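Local coordinates for protein galactose mutarotase related enzyme (Lactobacillus acidophilus, PDB 3DCD) that is of unknown function but probably binds a carbohydrate and may act as an isomerase, at residues 12-15 against 20-23; 42-47 against 75-80. All blocks are in the same frame, centred on the assembly; numbering follows the deposited sequence.

Contact 1. Residues 12-15 against 20-23; sequences VVIS and EIQS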
loop_
_atom_site.group_PDB
_atom_site.type_symbol
_atom_site.label_atom_id
_atom_site.label_comp_id
_atom_site.label_asym_id
_atom_site.label_seq_id
_atom_site.Cartn_x
_atom_site.Cartn_y
_atom_site.Cartn_z
ATOM N N VAL A 12 -1.128 12.406 -12.800
ATOM C CA VAL A 12 -0.776 11.089 -12.283
ATOM C C VAL A 12 -0.492 10.182 -13.464
ATOM O O VAL A 12 -1.281 10.129 -14.416
ATOM C CB VAL A 12 -1.923 10.481 -11.426
ATOM C CG1 VAL A 12 -1.502 9.112 -10.851
ATOM C CG2 VAL A 12 -2.327 11.433 -10.286
ATOM N N VAL A 13 0.628 9.470 -13.394
ATOM C CA VAL A 13 0.983 8.494 -14.412
ATOM C C VAL A 13 0.986 7.106 -13.780
ATOM O O VAL A 13 1.590 6.906 -12.723
ATOM C CB VAL A 13 2.377 8.772 -15.009
ATOM C CG1 VAL A 13 2.720 7.691 -16.047
ATOM C CG2 VAL A 13 2.442 10.151 -15.645
ATOM N N ILE A 14 0.334 6.151 -14.440
ATOM C CA ILE A 14 0.194 4.802 -13.900
ATOM C C ILE A 14 0.484 3.746 -14.981
ATOM O O ILE A 14 0.068 3.899 -16.126
ATOM C CB ILE A 14 -1.228 4.574 -13.361
ATOM C CG1 ILE A 14 -1.649 5.742 -12.454
ATOM C CG2 ILE A 14 -1.307 3.248 -12.613
ATOM C CD1 ILE A 14 -3.085 6.112 -12.585
ATOM N N SER A 15 1.177 2.677 -14.594
ATOM C CA SER A 15 1.554 1.607 -15.529
ATOM C C SER A 15 0.567 0.461 -15.462
ATOM O O SER A 15 0.076 0.113 -14.383
ATOM C CB SER A 15 2.959 1.073 -15.203
ATOM O OG SER A 15 3.302 -0.034 -16.045
ATOM N N GLU A 20 0.458 0.145 -11.323
ATOM C CA GLU A 20 1.299 0.845 -10.348
ATOM C C GLU A 20 1.479 2.307 -10.710
ATOM O O GLU A 20 1.868 2.635 -11.837
ATOM C CB GLU A 20 2.687 0.189 -10.255
ATOM C CG GLU A 20 3.587 0.846 -9.234
ATOM C CD GLU A 20 5.057 0.412 -9.338
ATOM O OE1 GLU A 20 5.587 0.236 -10.470
ATOM O OE2 GLU A 20 5.688 0.279 -8.273
ATOM N N ILE A 21 1.214 3.184 -9.742
ATOM C CA ILE A 21 1.478 4.619 -9.915
ATOM C C ILE A 21 2.979 4.791 -10.162
ATOM O O ILE A 21 3.785 4.241 -9.414
ATOM C CB ILE A 21 1.070 5.402 -8.668
ATOM C CG1 ILE A 21 -0.460 5.415 -8.526
ATOM C CG2 ILE A 21 1.629 6.838 -8.705
ATOM C CD1 ILE A 21 -0.886 5.947 -7.129
ATOM N N GLN A 22 3.330 5.514 -11.227
ATOM C CA GLN A 22 4.730 5.830 -11.555
ATOM C C GLN A 22 5.123 7.216 -11.077
ATOM O O GLN A 22 6.290 7.463 -10.759
ATOM C CB GLN A 22 4.961 5.776 -13.081
ATOM C CG GLN A 22 4.576 4.474 -13.737
ATOM C CD GLN A 22 5.344 3.327 -13.147
ATOM O OE1 GLN A 22 6.530 3.183 -13.400
ATOM N NE2 GLN A 22 4.686 2.526 -12.332
ATOM N N SER A 23 4.150 8.126 -11.069
ATOM C CA SER A 23 4.426 9.546 -10.859
ATOM C C SER A 23 3.176 10.284 -10.418
ATOM O O SER A 23 2.104 10.035 -10.946
ATOM C CB SER A 23 4.947 10.155 -12.174
ATOM O OG SER A 23 5.041 11.571 -12.109
#
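Val13 is hydrogen-bonded to two successive residues of segment 20-23. Its carbonyl oxygen takes the amide of Gln22, Val13 O to Gln22 N being 2.7 Å, and also the more distant amide of Ser23, with 3.3 Å from Val13 O to Ser23 N and an N-H...O angle of 147°. Val13 N in turn donates to Ser23 O. Nearer the turn, Ser15 N gives an almost straight bond of 2.8 Å to Glu20 O. That oxygen has a second donor: Gln22 NE2 lies 2.9 Å from Glu20 O, well above the carbonyl plane and on the face opposite Ser15 N. The same NE2 reaches Glu20 OE1 at 3.1 Å, above the carboxylate plane, and both acceptors lie in the plane of the Gln22 amide, which fixes its rotation. The bend at chi2 of Gln22 (-59°) carries the amide back toward Glu20, alongside Ser15 CB. Glu20 OE2 turns to the loop at His45. Two residues facing one make a classic beta bulge, here in the antiparallel hairpin of strands 10-15 and 20-26; the register slips by one between Val13 and Ile14. Beyond the bulge Ile14 pairs with Ile21 without hydrogen bonds, and their side chains slant across each other, CG1 to CG1 at 4.1 Å. Ile14 CG2, anti to the backbone N, is brought to 3.3 Å from Glu20 O. On the other face the CB atoms of Val13 and Ser23 meet at 4.1 Å. Tyr115 of strand 109-118 touches both isoleucines, while Ile91 and Phe93 of strand 90-96 pack on Ile14.

Contact 2. Residues 42-47 against 75-80; sequences WGRHAP and FARNAD
Arg44 and Pro47 meet Arg77 and Asn78 where an irregular loop passes a short 3-10 turn, residues 76-78. No backbone hydrogen bond joins the two segments, and the nearest CA atoms, those of Pro47 and Arg77, are 5.5 Å apart. Within segment 75-80 the turn is closed by Asn78 N bonding to Phe75 O and Ala79 N to Ala76 O. Both arginines run extended from CG to NE and cross at about a right angle. With planes 76° apart, Arg77 NE sits over one face of the Arg44 guanidinium, near its rim, and Arg44 NE at the edge of the Arg77 guanidinium, edge against face. The 3.2 Å between Arg44 NE and Arg77 NE brings two like-charged donors close without a bond. Arg44 NH2 donates to Asn78 OD1 at 3.0 Å, on a lone pair in the amide's carbonyl plane, though the bond is bent to 138°. With an alanine in place of Arg44, Asn78 OD1 would probably lose this donor and the Arg77 side chain the flat group packed against it. Pro47 CB supports the aliphatic part of Arg77, 3.8 Å from Arg77 CD. Arg77 NH1 is held by the carbonyl of Gln72. Around the pair, Arg44 and Pro47 lie against Glu20 of strand 20-26, Ala76 is hydrogen-bonded through its backbone to Phe50, and Phe75 packs on helix 99-104 and strand 90-96.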
loop_
_atom_site.group_PDB
_atom_site.type_symbol
_atom_site.label_atom_id
_atom_site.label_comp_id
_atom_site.label_asym_id
_atom_site.label_seq_id
_atom_site.Cartn_x
_atom_site.Cartn_y
_atom_site.Cartn_z
ATOM N N TRP A 42 15.418 0.542 -3.595
ATOM C CA TRP A 42 14.139 -0.170 -3.656
ATOM C C TRP A 42 13.522 0.106 -5.024
ATOM O O TRP A 42 13.099 1.222 -5.308
ATOM C CB TRP A 42 13.200 0.265 -2.499
ATOM C CG TRP A 42 11.831 -0.411 -2.586
ATOM C CD1 TRP A 42 11.584 -1.749 -2.710
ATOM C CD2 TRP A 42 10.544 0.234 -2.570
ATOM N NE1 TRP A 42 10.222 -1.984 -2.758
ATOM C CE2 TRP A 42 9.565 -0.784 -2.671
ATOM C CE3 TRP A 42 10.129 1.568 -2.458
ATOM C CZ2 TRP A 42 8.198 -0.505 -2.707
ATOM C CZ3 TRP A 42 8.773 1.843 -2.471
ATOM C CH2 TRP A 42 7.817 0.802 -2.588
ATOM N N GLY A 43 13.528 -0.907 -5.892
ATOM C CA GLY A 43 13.238 -0.701 -7.305
ATOM C C GLY A 43 11.772 -0.791 -7.674
ATOM O O GLY A 43 11.431 -1.289 -8.763
ATOM N N ARG A 44 10.901 -0.328 -6.772
ATOM C CA ARG A 44 9.467 -0.210 -7.069
ATOM C C ARG A 44 9.010 1.187 -6.685
ATOM O O ARG A 44 9.711 1.862 -5.942
ATOM C CB ARG A 44 8.655 -1.298 -6.328
ATOM C CG ARG A 44 9.013 -2.712 -6.813
ATOM C CD ARG A 44 8.103 -3.809 -6.252
ATOM N NE ARG A 44 8.517 -5.137 -6.744
ATOM C CZ ARG A 44 8.215 -5.647 -7.937
ATOM N NH1 ARG A 44 7.476 -4.964 -8.808
ATOM N NH2 ARG A 44 8.665 -6.861 -8.265
ATOM N N HIS A 45 7.869 1.636 -7.218
ATOM C CA HIS A 45 7.298 2.931 -6.833
ATOM C C HIS A 45 6.223 2.828 -5.752
ATOM O O HIS A 45 6.240 3.583 -4.755
ATOM C CB HIS A 45 6.599 3.596 -8.018
ATOM C CG HIS A 45 7.499 3.966 -9.151
ATOM N ND1 HIS A 45 7.771 3.107 -10.194
ATOM C CD2 HIS A 45 8.140 5.123 -9.439
ATOM C CE1 HIS A 45 8.560 3.708 -11.067
ATOM N NE2 HIS A 45 8.766 4.943 -10.654
ATOM N N ALA A 46 5.248 1.957 -6.002
ATOM C CA ALA A 46 3.989 1.959 -5.254
ATOM C C ALA A 46 3.197 0.669 -5.576
ATOM O O ALA A 46 2.099 0.735 -6.172
ATOM C CB ALA A 46 3.174 3.252 -5.623
ATOM N N PRO A 47 3.761 -0.514 -5.212
ATOM C CA PRO A 47 3.144 -1.756 -5.647
ATOM C C PRO A 47 1.760 -1.975 -5.077
ATOM O O PRO A 47 1.391 -1.407 -4.035
ATOM C CB PRO A 47 4.094 -2.859 -5.128
ATOM C CG PRO A 47 4.836 -2.234 -4.007
ATOM C CD PRO A 47 4.985 -0.766 -4.423
ATOM N N PHE A 75 1.244 -11.772 -6.325
ATOM C CA PHE A 75 1.674 -11.671 -7.726
ATOM C C PHE A 75 1.218 -10.412 -8.467
ATOM O O PHE A 75 1.687 -10.167 -9.585
ATOM C CB PHE A 75 1.270 -12.929 -8.531
ATOM C CG PHE A 75 -0.206 -13.269 -8.450
ATOM C CD1 PHE A 75 -1.167 -12.440 -9.039
ATOM C CD2 PHE A 75 -0.634 -14.422 -7.780
ATOM C CE1 PHE A 75 -2.528 -12.739 -8.963
ATOM C CE2 PHE A 75 -1.995 -14.733 -7.702
ATOM C CZ PHE A 75 -2.943 -13.885 -8.286
ATOM N N ALA A 76 0.319 -9.615 -7.880
ATOM C CA ALA A 76 -0.248 -8.456 -8.616
ATOM C C ALA A 76 0.821 -7.528 -9.210
ATOM O O ALA A 76 0.696 -7.064 -10.345
ATOM C CB ALA A 76 -1.226 -7.650 -7.736
ATOM N N ARG A 77 1.872 -7.270 -8.446
ATOM C CA ARG A 77 2.855 -6.266 -8.840
ATOM C C ARG A 77 3.724 -6.676 -10.030
ATOM O O ARG A 77 4.380 -5.831 -10.639
ATOM C CB ARG A 77 3.714 -5.856 -7.641
ATOM C CG ARG A 77 4.707 -6.876 -7.173
ATOM C CD ARG A 77 5.322 -6.339 -5.891
ATOM N NE ARG A 77 6.449 -7.133 -5.434
ATOM C CZ ARG A 77 6.329 -8.328 -4.878
ATOM N NH1 ARG A 77 5.127 -8.879 -4.728
ATOM N NH2 ARG A 77 7.414 -8.974 -4.483
ATOM N N ASN A 78 3.702 -7.969 -10.356
ATOM C CA ASN A 78 4.439 -8.529 -11.488
ATOM C C ASN A 78 3.529 -8.881 -12.654
ATOM O O ASN A 78 3.983 -9.419 -13.655
ATOM C CB ASN A 78 5.199 -9.780 -11.032
ATOM C CG ASN A 78 6.268 -9.462 -10.014
ATOM O OD1 ASN A 78 6.868 -8.406 -10.069
ATOM N ND2 ASN A 78 6.516 -10.387 -9.079
ATOM N N ALA A 79 2.239 -8.565 -12.523
ATOM C CA ALA A 79 1.239 -8.935 -13.529
ATOM C C ALA A 79 0.896 -7.758 -14.406
ATOM O O ALA A 79 0.938 -6.626 -13.958
ATOM C CB ALA A 79 -0.035 -9.472 -12.856
ATOM N N ASP A 80 0.542 -8.029 -15.654
ATOM C CA ASP A 80 0.107 -6.972 -16.546
ATOM C C ASP A 80 -1.413 -6.982 -16.544
ATOM O O ASP A 80 -2.027 -8.022 -16.808
ATOM C CB ASP A 80 0.662 -7.199 -17.951
ATOM C CG ASP A 80 2.164 -7.120 -17.982
ATOM O OD1 ASP A 80 2.716 -6.138 -17.443
ATOM O OD2 ASP A 80 2.798 -8.058 -18.506
#

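In the fold
The pair illustrates how a beta-rich fold combines regular strand pairing with side-chain contacts between loops. Contact 1 holds adjacent strands of one hairpin by backbone bonds; its isoleucines are buried, while Val13, Glu20 and Ser23 on the opposite face are partly exposed. Contact 2 joins loops distant in sequence and relies on side chains: a buried proline packs on Arg77, which crosses Arg44, both arginines being partly exposed, with an exposed asparagine at the margin. The centres are 11 Å apart, and Glu20 connects them directly. Its OE2 is 2.8 Å from His45 N and 2.9 Å from Ala46 N, probable hydrogen bonds that tie the loop of contact 2 to the hairpin of contact 1.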